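Local coordinates for hypothetical protein (Parabacteroides merdae, PDB 4OO3) that is of unknown function but is probably an oxidoreductase that binds a nicotinamide dinucleotide through its Rossmann domain, at residues F22-Q28 / H52-I56; Q173-P178 / K293-T298; E179-I183 / S319-G323. One frame throughout, in Å; residues are numbered along the deposited sequence. Where two conformers were deposited one is given.

Contact 1: F22-Q28 / H52-I56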
ATOM      1  N   PHE A  22      -8.411   6.618  -7.782  1.00 31.58           N
ATOM      2  CA  PHE A  22      -8.444   7.891  -7.032  0.50 31.40           C
ATOM      3  C   PHE A  22      -7.051   8.420  -6.686  1.00 30.35           C
ATOM      4  O   PHE A  22      -6.821   9.628  -6.626  1.00 30.73           O
ATOM      5  CB  PHE A  22      -9.274   7.684  -5.743  0.50 33.25           C
ATOM      6  CG  PHE A  22      -9.244   8.844  -4.768  0.50 32.94           C
ATOM      7  CD1 PHE A  22      -9.435  10.151  -5.196  0.50 34.03           C
ATOM      8  CD2 PHE A  22      -9.079   8.611  -3.408  0.50 32.66           C
ATOM      9  CE1 PHE A  22      -9.428  11.205  -4.298  0.50 34.66           C
ATOM     10  CE2 PHE A  22      -9.076   9.659  -2.502  0.50 33.46           C
ATOM     11  CZ  PHE A  22      -9.249  10.958  -2.949  0.50 34.71           C
ATOM     12  N   HIS A  23      -6.117   7.506  -6.430  1.00 30.40           N
ATOM     13  CA  HIS A  23      -4.752   7.887  -6.024  1.00 28.94           C
ATOM     14  C   HIS A  23      -3.998   8.699  -7.077  1.00 28.32           C
ATOM     15  O   HIS A  23      -3.162   9.530  -6.725  1.00 26.73           O
ATOM     16  CB  HIS A  23      -3.925   6.669  -5.615  1.00 29.17           C
ATOM     17  CG  HIS A  23      -4.399   6.020  -4.356  1.00 30.73           C
ATOM     18  ND1 HIS A  23      -3.939   4.794  -3.932  1.00 31.41           N
ATOM     19  CD2 HIS A  23      -5.313   6.416  -3.439  1.00 33.52           C
ATOM     20  CE1 HIS A  23      -4.538   4.467  -2.802  1.00 32.29           C
ATOM     21  NE2 HIS A  23      -5.374   5.437  -2.481  1.00 35.27           N
ATOM     22  N   ALA A  24      -4.303   8.482  -8.353  1.00 27.79           N
ATOM     23  CA  ALA A  24      -3.772   9.343  -9.404  1.00 29.13           C
ATOM     24  C   ALA A  24      -4.106  10.814  -9.121  1.00 30.20           C
ATOM     25  O   ALA A  24      -3.272  11.697  -9.324  1.00 32.20           O
ATOM     26  CB  ALA A  24      -4.312   8.928 -10.765  1.00 29.43           C
ATOM     27  N   ALA A  25      -5.321  11.071  -8.648  1.00 31.42           N
ATOM     28  CA  ALA A  25      -5.736  12.433  -8.309  1.00 31.24           C
ATOM     29  C   ALA A  25      -5.251  12.857  -6.930  1.00 31.13           C
ATOM     30  O   ALA A  25      -4.907  14.011  -6.727  1.00 33.76           O
ATOM     31  CB  ALA A  25      -7.249  12.569  -8.397  1.00 33.25           C
ATOM     32  N   LEU A  26      -5.210  11.925  -5.985  1.00 30.59           N
ATOM     33  CA  LEU A  26      -4.859  12.252  -4.602  1.00 28.90           C
ATOM     34  C   LEU A  26      -3.495  12.921  -4.502  1.00 28.84           C
ATOM     35  O   LEU A  26      -3.261  13.718  -3.602  1.00 27.85           O
ATOM     36  CB  LEU A  26      -4.891  10.994  -3.729  1.00 29.18           C
ATOM     37  CG  LEU A  26      -4.880  11.156  -2.207  1.00 31.04           C
ATOM     38  CD1 LEU A  26      -5.885  12.208  -1.760  1.00 32.05           C
ATOM     39  CD2 LEU A  26      -5.175   9.819  -1.540  1.00 31.18           C
ATOM     40  N   VAL A  27      -2.599  12.602  -5.431  1.00 28.23           N
ATOM     41  CA  VAL A  27      -1.300  13.268  -5.510  1.00 30.14           C
ATOM     42  C   VAL A  27      -1.457  14.783  -5.608  1.00 30.03           C
ATOM     43  O   VAL A  27      -0.633  15.533  -5.083  1.00 30.89           O
ATOM     44  CB  VAL A  27      -0.486  12.763  -6.729  1.00 31.91           C
ATOM     45  CG1 VAL A  27       0.746  13.627  -6.971  1.00 31.12           C
ATOM     46  CG2 VAL A  27      -0.076  11.307  -6.528  1.00 32.71           C
ATOM     47  N   GLN A  28      -2.517  15.219  -6.283  1.00 29.78           N
ATOM     48  CA  GLN A  28      -2.780  16.632  -6.532  1.00 30.97           C
ATOM     49  C   GLN A  28      -3.809  17.239  -5.574  1.00 32.83           C
ATOM     50  O   GLN A  28      -4.274  18.360  -5.790  1.00 31.91           O
ATOM     51  CB  GLN A  28      -3.261  16.804  -7.972  1.00 29.61           C
ATOM     52  CG  GLN A  28      -2.232  16.425  -9.015  1.00 28.56           C
ATOM     53  CD  GLN A  28      -2.755  16.629 -10.418  1.00 29.26           C
ATOM     54  OE1 GLN A  28      -3.230  17.717 -10.768  1.00 30.94           O
ATOM     55  NE2 GLN A  28      -2.694  15.582 -11.228  1.00 29.34           N
ATOM     56  N   HIS A  52     -11.032  10.808 -13.386  1.00 34.24           N
ATOM     57  CA  HIS A  52      -9.843  11.456 -12.860  1.00 32.52           C
ATOM     58  C   HIS A  52      -9.965  12.970 -12.974  1.00 34.27           C
ATOM     59  O   HIS A  52      -9.681  13.692 -12.015  1.00 36.25           O
ATOM     60  CB  HIS A  52      -8.580  10.987 -13.579  1.00 32.00           C
ATOM     61  CG  HIS A  52      -7.380  11.812 -13.251  1.00 30.79           C
ATOM     62  ND1 HIS A  52      -6.653  11.635 -12.097  1.00 29.92           N
ATOM     63  CD2 HIS A  52      -6.812  12.853 -13.901  1.00 32.10           C
ATOM     64  CE1 HIS A  52      -5.677  12.523 -12.055  1.00 31.25           C
ATOM     65  NE2 HIS A  52      -5.748  13.272 -13.141  1.00 32.01           N
ATOM     66  N   LEU A  53     -10.382  13.447 -14.145  1.00 34.49           N
ATOM     67  CA  LEU A  53     -10.509  14.883 -14.384  1.00 35.58           C
ATOM     68  C   LEU A  53     -11.545  15.535 -13.470  1.00 34.47           C
ATOM     69  O   LEU A  53     -11.331  16.654 -13.007  1.00 32.82           O
ATOM     70  CB  LEU A  53     -10.837  15.168 -15.857  1.00 37.10           C
ATOM     71  CG  LEU A  53      -9.744  14.793 -16.868  1.00 36.91           C
ATOM     72  CD1 LEU A  53     -10.196  15.133 -18.278  1.00 38.29           C
ATOM     73  CD2 LEU A  53      -8.424  15.475 -16.544  1.00 36.24           C
ATOM     74  N   LYS A  54     -12.655  14.839 -13.212  1.00 37.37           N
ATOM     75  CA  LYS A  54     -13.656  15.299 -12.222  1.00 39.12           C
ATOM     76  C   LYS A  54     -13.055  15.539 -10.843  1.00 35.87           C
ATOM     77  O   LYS A  54     -13.352  16.538 -10.198  1.00 37.56           O
ATOM     78  CB  LYS A  54     -14.786  14.285 -12.061  1.00 43.79           C
ATOM     79  CG  LYS A  54     -15.865  14.342 -13.127  1.00 51.45           C
ATOM     80  CD  LYS A  54     -17.182  13.824 -12.562  1.00 59.14           C
ATOM     81  CE  LYS A  54     -18.152  13.406 -13.652  1.00 65.64           C
ATOM     82  NZ  LYS A  54     -17.811  12.062 -14.195  1.00 67.85           N
ATOM     83  N   ARG A  55     -12.220  14.609 -10.390  1.00 33.05           N
ATOM     84  CA  ARG A  55     -11.607  14.710  -9.072  1.00 32.40           C
ATOM     85  C   ARG A  55     -10.714  15.930  -8.975  1.00 32.47           C
ATOM     86  O   ARG A  55     -10.767  16.663  -7.991  1.00 33.33           O
ATOM     87  CB  ARG A  55     -10.798  13.459  -8.757  1.00 33.41           C
ATOM     88  CG  ARG A  55     -11.652  12.226  -8.544  1.00 34.03           C
ATOM     89  CD  ARG A  55     -10.824  10.960  -8.578  1.00 33.75           C
ATOM     90  NE  ARG A  55     -11.700   9.795  -8.658  1.00 33.87           N
ATOM     91  CZ  ARG A  55     -11.561   8.772  -9.498  1.00 34.24           C
ATOM     92  NH1 ARG A  55     -10.539   8.691 -10.351  1.00 33.97           N
ATOM     93  NH2 ARG A  55     -12.455   7.794  -9.463  1.00 35.50           N
ATOM     94  N   ILE A  56      -9.904  16.152 -10.007  1.00 32.72           N
ATOM     95  CA  ILE A  56      -9.025  17.325 -10.049  1.00 32.85           C
ATOM     96  C   ILE A  56      -9.821  18.626  -9.997  1.00 34.17           C
ATOM     97  O   ILE A  56      -9.444  19.561  -9.292  1.00 34.35           O
ATOM     98  CB  ILE A  56      -8.163  17.379 -11.323  1.00 31.18           C
ATOM     99  CG1 ILE A  56      -7.287  16.126 -11.461  1.00 30.33           C
ATOM    100  CG2 ILE A  56      -7.302  18.640 -11.314  1.00 31.51           C
ATOM    101  CD1 ILE A  56      -6.324  15.883 -10.314  1.00 30.45           C
TER
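Ala25 and Arg55 meet through their first side-chain carbons, Ala25 CB lying 3.7 Å from Arg55 CB. From there the arginine chain runs extended from CG to NE, and its guanidinium lays one face over the Phe22 backbone, whose CA stands 3.8 Å above the plane of Arg55 and is offset toward its rim. In one of two modelled conformers of Phe22, the edge of the phenyl ring takes the arginine's aliphatic part, with Phe22 CD1 3.7 Å from Arg55 CD and the ring and guanidinium planes 66° apart. This would be lateral van der Waals packing rather than a ring stack, and it is doubtful for the other conformer.

Ala24 and Ala25 face the other helix; the short axes of 22-26 and 52-56 pass 9.1 Å apart, and their directions differ by 33°. In the order of the chain these are the first two helices of the Rossmann domain, following strands 14-17 and 38-43 of its parallel sheet.

His52 turns the edge of its imidazole to the other helix, the backbone C of Ala24 and N of Ala25 lying in the ring plane. With CG anti to the backbone N (chi1 169°), the ring swings across to Ala24, whose CB is 3.8 Å from His52 ND1. Ile56 sends its CD1 obliquely against the Gln28 side chain and to within 3.9 Å of Ala25 CB; Trp69 also packs on Ile56.

Contact 2: Q173-P178 / K293-T298; sequences QLKGSP and KIKGVT
The carboxamide of Gln173 approaches Val297 by its nitrogen, NE2 lying 4.0 Å from Val297 CG1, and the two side chains cross at about a right angle. The same NE2 donates to Leu174 O at 2.8 Å; the acceptor is only 8° out of the amide plane, and the nitrogen sits on a lone pair in the carbonyl plane. With Gln173 OE1 bonded to Tyr170 OH, both ends of the amide are engaged, which should fix its rotation. Val297 puts its CG1 against Leu174 O at 3.6 Å. The pyrrolidine of Pro178 crosses Thr298 nearly perpendicularly, Pro178 CD lying 3.8 Å from Thr298 OG1, and comes loosely near Lys293 CE.

Lys293 to Thr298 form a beta hairpin, strands 282-294 and 297-306 being joined by a type I' turn from Ile294 to Val297. Two bonds between Ile294 and Val297 close it, and Lys295 and Gly296 at its corners both have positive phi.

The loop 173-178 runs beside this hairpin end. Thr298 N donates to Lys175 O at 2.8 Å and 168°, and Val297 CA adds a CA-H...O contact to the same oxygen. Lys175 CB rests 3.5 Å from Gly296 O, and the bend at chi2 (-90°) lays CD over the same carbonyl, 3.7 Å from Gly296 O. A water bonded to Lys295 O makes a weak bond with Lys175 NZ. A second water lies between Gly176 O, Gly296 O and Thr298 OG1; the threonine hydroxyl, placed beside its own backbone N, packs against Ser177 CA at 3.4 Å.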
ATOM      1  N   GLN A 173      13.511 -10.464  18.585  1.00 37.54           N
ATOM      2  CA  GLN A 173      12.511 -10.926  17.621  1.00 38.08           C
ATOM      3  C   GLN A 173      12.566 -12.455  17.511  1.00 35.76           C
ATOM      4  O   GLN A 173      13.606 -13.028  17.174  1.00 34.18           O
ATOM      5  CB  GLN A 173      12.740 -10.286  16.241  1.00 37.91           C
ATOM      6  CG  GLN A 173      11.862 -10.835  15.115  1.00 36.46           C
ATOM      7  CD  GLN A 173      10.384 -10.574  15.333  1.00 34.50           C
ATOM      8  OE1 GLN A 173       9.973  -9.428  15.484  1.00 33.24           O
ATOM      9  NE2 GLN A 173       9.572 -11.639  15.341  1.00 34.59           N
ATOM     10  N   LEU A 174      11.449 -13.115  17.790  1.00 34.11           N
ATOM     11  CA  LEU A 174      11.406 -14.563  17.666  1.00 33.55           C
ATOM     12  C   LEU A 174      11.307 -14.951  16.201  1.00 32.83           C
ATOM     13  O   LEU A 174      10.850 -14.162  15.372  1.00 31.11           O
ATOM     14  CB  LEU A 174      10.243 -15.135  18.473  1.00 35.05           C
ATOM     15  CG  LEU A 174      10.303 -14.831  19.971  1.00 34.69           C
ATOM     16  CD1 LEU A 174       9.171 -15.522  20.710  1.00 35.20           C
ATOM     17  CD2 LEU A 174      11.643 -15.246  20.551  1.00 36.51           C
ATOM     18  N   LYS A 175      11.757 -16.160  15.885  1.00 34.31           N
ATOM     19  CA  LYS A 175      11.770 -16.665  14.508  1.00 36.09           C
ATOM     20  C   LYS A 175      10.466 -17.376  14.166  1.00 36.43           C
ATOM     21  O   LYS A 175      10.023 -17.359  13.019  1.00 34.94           O
ATOM     22  CB  LYS A 175      12.919 -17.657  14.305  1.00 38.29           C
ATOM     23  CG  LYS A 175      14.279 -17.185  14.796  1.00 42.37           C
ATOM     24  CD  LYS A 175      15.083 -16.438  13.755  1.00 42.31           C
ATOM     25  CE  LYS A 175      16.537 -16.372  14.186  1.00 45.57           C
ATOM     26  NZ  LYS A 175      17.137 -15.058  13.854  1.00 47.73           N
ATOM     27  N   GLY A 176       9.875 -18.040  15.155  1.00 36.80           N
ATOM     28  CA  GLY A 176       8.661 -18.797  14.929  1.00 37.79           C
ATOM     29  C   GLY A 176       8.909 -19.916  13.936  1.00 41.10           C
ATOM     30  O   GLY A 176      10.053 -20.328  13.714  1.00 44.06           O
ATOM     31  N   SER A 177       7.838 -20.397  13.321  1.00 40.80           N
ATOM     32  CA  SER A 177       7.930 -21.511  12.390  1.00 42.78           C
ATOM     33  C   SER A 177       6.697 -21.522  11.490  1.00 43.49           C
ATOM     34  O   SER A 177       5.690 -20.905  11.824  1.00 42.57           O
ATOM     35  CB  SER A 177       8.021 -22.819  13.172  1.00 43.15           C
ATOM     36  OG  SER A 177       6.911 -22.940  14.040  1.00 42.51           O
ATOM     37  N   PRO A 178       6.768 -22.224  10.347  1.00 45.12           N
ATOM     38  CA  PRO A 178       5.598 -22.343   9.480  1.00 47.33           C
ATOM     39  C   PRO A 178       4.317 -22.696  10.239  1.00 49.05           C
ATOM     40  O   PRO A 178       3.254 -22.163   9.930  1.00 47.19           O
ATOM     41  CB  PRO A 178       5.991 -23.475   8.537  1.00 48.78           C
ATOM     42  CG  PRO A 178       7.471 -23.366   8.440  1.00 47.72           C
ATOM     43  CD  PRO A 178       7.923 -22.967   9.811  1.00 46.26           C
ATOM     44  N   LYS A 293       9.599 -17.098   5.019  1.00 32.91           N
ATOM     45  CA  LYS A 293      10.657 -16.757   5.955  1.00 34.28           C
ATOM     46  C   LYS A 293      11.416 -15.553   5.425  1.00 35.01           C
ATOM     47  O   LYS A 293      11.773 -15.503   4.245  1.00 35.26           O
ATOM     48  CB  LYS A 293      11.591 -17.943   6.175  1.00 36.23           C
ATOM     49  CG  LYS A 293      10.975 -18.999   7.071  1.00 37.50           C
ATOM     50  CD  LYS A 293      11.874 -20.202   7.274  1.00 40.04           C
ATOM     51  CE  LYS A 293      11.355 -21.049   8.426  1.00 43.29           C
ATOM     52  NZ  LYS A 293      11.877 -22.439   8.389  1.00 49.16           N
ATOM     53  N   ILE A 294      11.620 -14.574   6.301  1.00 34.28           N
ATOM     54  CA  ILE A 294      12.421 -13.402   5.999  1.00 32.43           C
ATOM     55  C   ILE A 294      13.540 -13.339   7.036  1.00 34.46           C
ATOM     56  O   ILE A 294      13.288 -13.108   8.220  1.00 33.55           O
ATOM     57  CB  ILE A 294      11.579 -12.100   5.964  1.00 31.13           C
ATOM     58  CG1 ILE A 294      12.497 -10.874   6.017  1.00 31.95           C
ATOM     59  CG2 ILE A 294      10.581 -12.045   7.110  1.00 31.16           C
ATOM     60  CD1 ILE A 294      11.837  -9.591   5.572  1.00 32.18           C
ATOM     61  N   LYS A 295      14.771 -13.574   6.577  1.00 36.53           N
ATOM     62  CA  LYS A 295      15.943 -13.673   7.444  1.00 38.37           C
ATOM     63  C   LYS A 295      15.691 -14.605   8.622  1.00 38.75           C
ATOM     64  O   LYS A 295      15.972 -14.259   9.770  1.00 39.34           O
ATOM     65  CB  LYS A 295      16.380 -12.289   7.939  1.00 37.95           C
ATOM     66  CG  LYS A 295      16.502 -11.274   6.818  1.00 41.30           C
ATOM     67  CD  LYS A 295      17.722 -10.384   6.946  1.00 45.87           C
ATOM     68  CE  LYS A 295      17.551  -9.331   8.020  1.00 47.05           C
ATOM     69  NZ  LYS A 295      18.851  -9.061   8.693  1.00 49.79           N
ATOM     70  N   GLY A 296      15.145 -15.781   8.325  1.00 38.68           N
ATOM     71  CA  GLY A 296      14.934 -16.821   9.335  1.00 39.44           C
ATOM     72  C   GLY A 296      13.630 -16.702  10.103  1.00 39.40           C
ATOM     73  O   GLY A 296      13.254 -17.632  10.810  1.00 40.26           O
ATOM     74  N   VAL A 297      12.936 -15.569   9.960  1.00 37.06           N
ATOM     75  CA  VAL A 297      11.700 -15.299  10.698  1.00 34.81           C
ATOM     76  C   VAL A 297      10.498 -15.666   9.839  1.00 33.63           C
ATOM     77  O   VAL A 297      10.356 -15.155   8.736  1.00 34.84           O
ATOM     78  CB  VAL A 297      11.593 -13.806  11.087  1.00 33.32           C
ATOM     79  CG1 VAL A 297      10.308 -13.542  11.865  1.00 32.07           C
ATOM     80  CG2 VAL A 297      12.806 -13.382  11.895  1.00 34.01           C
ATOM     81  N   THR A 298       9.635 -16.543  10.345  1.00 34.35           N
ATOM     82  CA  THR A 298       8.434 -16.926   9.619  1.00 35.66           C
ATOM     83  C   THR A 298       7.355 -15.845   9.766  1.00 35.57           C
ATOM     84  O   THR A 298       6.932 -15.520  10.878  1.00 33.42           O
ATOM     85  CB  THR A 298       7.873 -18.276  10.102  1.00 37.49           C
ATOM     86  OG1 THR A 298       8.854 -19.305   9.918  1.00 38.14           O
ATOM     87  CG2 THR A 298       6.624 -18.643   9.322  1.00 38.29           C
TER
HETATM   88  O   HOH W   1      16.614 -12.450  11.755  1.00 39.32           O
HETATM   89  O   HOH W   2      11.235 -19.418  11.275  1.00 35.44           O

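Contact 3: E179-I183 / S319-G323; sequences EEPAI and SVMKG
Ala182 and Lys322 share the one backbone hydrogen bond between the two segments, Lys322 N giving its proton to Ala182 O at 2.8 Å. The donor lies nearly along the C=O axis, with a C=O...N angle of 162°, but the angle at the proton is 149°. Two CA-H...O contacts support it: Met321 CA approaches Ala182 O at 3.4 Å, and Ile183 CA approaches Val320 O at 3.3 Å. Ile183 and Met321, a selenomethionine, form an antiparallel non-hydrogen-bonded pair, Ile183 CA to Met321 CA 4.5 Å, which accounts for these contacts; here the incoming loop becomes a strand.

The charged interaction belongs to the lysine tip. Lys322 NZ makes a salt bridge with Glu180 OE1 at 3.3 Å and a second, equally weak bond with Pro181 O at 3.4 Å. The two side chains cross at about a right angle, an extended glutamate reaching the end of a lysine that bends at chi3 (-68°).

The lysine methylenes make van der Waals contact with the loop backbone, CE passing close to Ala182 CA. The apolar pair is Ile183 and Met321: both carry their side chains on the same face of the sheet, and Ile183 CG1 touches Met321 CB at 4.2 Å.

Strand 183-190, which begins here, lies between strands 297-306 and 316-322: Ala182 and Ile183 also bond to Thr298 and Lys300, while Met321 bonds to Leu328 of strand 326-332. Helix 220-231 covers the Ile183 and Met321 face through Ala231, and helix 155-164 adds Gln160 and Ser164 against Met321.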
ATOM      1  N   GLU A 179       4.438 -23.564  11.241  1.00 56.24           N
ATOM      2  CA  GLU A 179       3.294 -24.014  12.035  1.00 59.31           C
ATOM      3  C   GLU A 179       2.795 -22.908  12.972  1.00 57.91           C
ATOM      4  O   GLU A 179       1.594 -22.782  13.204  1.00 59.01           O
ATOM      5  CB  GLU A 179       3.647 -25.276  12.834  1.00 66.10           C
ATOM      6  CG  GLU A 179       4.359 -26.369  12.033  1.00 72.16           C
ATOM      7  CD  GLU A 179       5.880 -26.304  12.144  1.00 76.81           C
ATOM      8  OE1 GLU A 179       6.414 -26.507  13.260  1.00 77.60           O
ATOM      9  OE2 GLU A 179       6.546 -26.057  11.115  1.00 74.84           O
ATOM     10  N   GLU A 180       3.715 -22.109  13.507  1.00 57.52           N
ATOM     11  CA  GLU A 180       3.340 -20.937  14.304  1.00 56.44           C
ATOM     12  C   GLU A 180       4.232 -19.721  13.986  1.00 48.79           C
ATOM     13  O   GLU A 180       5.259 -19.496  14.633  1.00 48.76           O
ATOM     14  CB  GLU A 180       3.358 -21.273  15.794  1.00 61.04           C
ATOM     15  CG  GLU A 180       2.370 -20.442  16.592  1.00 70.88           C
ATOM     16  CD  GLU A 180       2.255 -20.897  18.029  1.00 85.45           C
ATOM     17  OE1 GLU A 180       3.070 -20.447  18.865  1.00 91.48           O
ATOM     18  OE2 GLU A 180       1.340 -21.700  18.321  1.00 85.06           O
ATOM     19  N   PRO A 181       3.841 -18.940  12.970  1.00 42.30           N
ATOM     20  CA  PRO A 181       4.616 -17.772  12.551  1.00 40.20           C
ATOM     21  C   PRO A 181       4.810 -16.750  13.661  1.00 38.13           C
ATOM     22  O   PRO A 181       3.940 -16.594  14.510  1.00 36.16           O
ATOM     23  CB  PRO A 181       3.765 -17.172  11.436  1.00 39.88           C
ATOM     24  CG  PRO A 181       2.991 -18.321  10.893  1.00 40.94           C
ATOM     25  CD  PRO A 181       2.700 -19.193  12.074  1.00 41.77           C
ATOM     26  N   ALA A 182       5.954 -16.071  13.638  1.00 38.16           N
ATOM     27  CA  ALA A 182       6.286 -15.043  14.627  1.00 37.46           C
ATOM     28  C   ALA A 182       5.689 -13.689  14.252  1.00 35.59           C
ATOM     29  O   ALA A 182       5.564 -12.806  15.096  1.00 32.81           O
ATOM     30  CB  ALA A 182       7.798 -14.925  14.782  1.00 38.30           C
ATOM     31  N   ILE A 183       5.348 -13.520  12.977  1.00 36.03           N
ATOM     32  CA  ILE A 183       4.714 -12.300  12.504  1.00 36.17           C
ATOM     33  C   ILE A 183       3.497 -12.726  11.694  1.00 37.46           C
ATOM     34  O   ILE A 183       3.594 -13.612  10.848  1.00 37.92           O
ATOM     35  CB  ILE A 183       5.685 -11.423  11.680  1.00 35.62           C
ATOM     36  CG1 ILE A 183       6.924 -11.074  12.516  1.00 36.72           C
ATOM     37  CG2 ILE A 183       4.996 -10.145  11.227  1.00 33.42           C
ATOM     38  CD1 ILE A 183       7.989 -10.285  11.779  1.00 36.80           C
ATOM     39  N   SER A 319      -3.082  -8.314  13.811  1.00 39.78           N
ATOM     40  CA  SER A 319      -1.682  -8.663  13.624  1.00 37.76           C
ATOM     41  C   SER A 319      -0.975  -8.941  14.939  1.00 38.99           C
ATOM     42  O   SER A 319      -1.355  -8.419  15.999  1.00 38.38           O
ATOM     43  CB  SER A 319      -0.942  -7.558  12.871  1.00 37.70           C
ATOM     44  OG  SER A 319      -0.852  -6.377  13.645  1.00 38.14           O
ATOM     45  N   VAL A 320       0.061  -9.769  14.851  1.00 37.19           N
ATOM     46  CA  VAL A 320       0.922 -10.070  15.984  1.00 37.89           C
ATOM     47  C   VAL A 320       2.364 -10.044  15.510  1.00 35.66           C
ATOM     48  O   VAL A 320       2.666 -10.509  14.412  1.00 34.53           O
ATOM     49  CB  VAL A 320       0.661 -11.476  16.553  1.00 38.41           C
ATOM     50  CG1 VAL A 320       1.307 -11.622  17.923  1.00 39.96           C
ATOM     51  CG2 VAL A 320      -0.826 -11.755  16.635  1.00 43.41           C
HETATM   52  N   MSE A 321       3.247  -9.501  16.338  1.00 36.19           N
HETATM   53  CA  MSE A 321       4.683  -9.687  16.136  1.00 34.95           C
HETATM   54  C   MSE A 321       5.229 -10.110  17.471  1.00 35.23           C
HETATM   55  O   MSE A 321       5.078  -9.412  18.472  1.00 33.74           O
HETATM   56  CB  MSE A 321       5.389  -8.499  15.481  1.00 32.80           C
HETATM   57  CG  MSE A 321       5.145  -7.131  16.089  1.00 32.49           C
HETATM   58 SE   MSE A 321       6.089  -5.787  14.980  0.75 28.29          SE
HETATM   59  CE  MSE A 321       7.938  -6.254  15.448  1.00 31.42           C
ATOM     60  N   LYS A 322       5.850 -11.286  17.483  1.00 36.25           N
ATOM     61  CA  LYS A 322       6.191 -11.971  18.718  1.00 37.56           C
ATOM     62  C   LYS A 322       7.644 -11.742  19.076  1.00 34.97           C
ATOM     63  O   LYS A 322       8.538 -12.089  18.312  1.00 34.96           O
ATOM     64  CB  LYS A 322       5.891 -13.469  18.589  1.00 39.56           C
ATOM     65  CG  LYS A 322       4.417 -13.754  18.333  1.00 42.37           C
ATOM     66  CD  LYS A 322       4.007 -15.153  18.757  1.00 45.79           C
ATOM     67  CE  LYS A 322       4.654 -16.197  17.871  1.00 53.53           C
ATOM     68  NZ  LYS A 322       3.857 -17.454  17.788  1.00 64.64           N
ATOM     69  N   GLY A 323       7.864 -11.121  20.232  1.00 35.99           N
ATOM     70  CA  GLY A 323       9.207 -10.907  20.766  1.00 35.94           C
ATOM     71  C   GLY A 323       9.428 -11.828  21.946  1.00 36.90           C
ATOM     72  O   GLY A 323       8.468 -12.350  22.512  1.00 38.29           O
TER

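Contact 1 closes early in the chain, before contacts 2 and 3 open, and it belongs to the Rossmann domain with its six-stranded parallel sheet. Its centre is about 40 Å from that of contact 2 and about 38 Å from that of contact 3, across the centre of the chain. The centres of contacts 2 and 3 are about 8 Å apart, both reach the nine-stranded mixed sheet, and their segments alternate along the chain. Their first segments follow directly in one stretch, and a probable hydrogen bond, Leu174 N to Lys322 O, joins them. Contact 1 thus packs helices of the probable dinucleotide-binding domain, while contacts 2 and 3 fix the loop leading into strand 183-190 of the C-terminal domain.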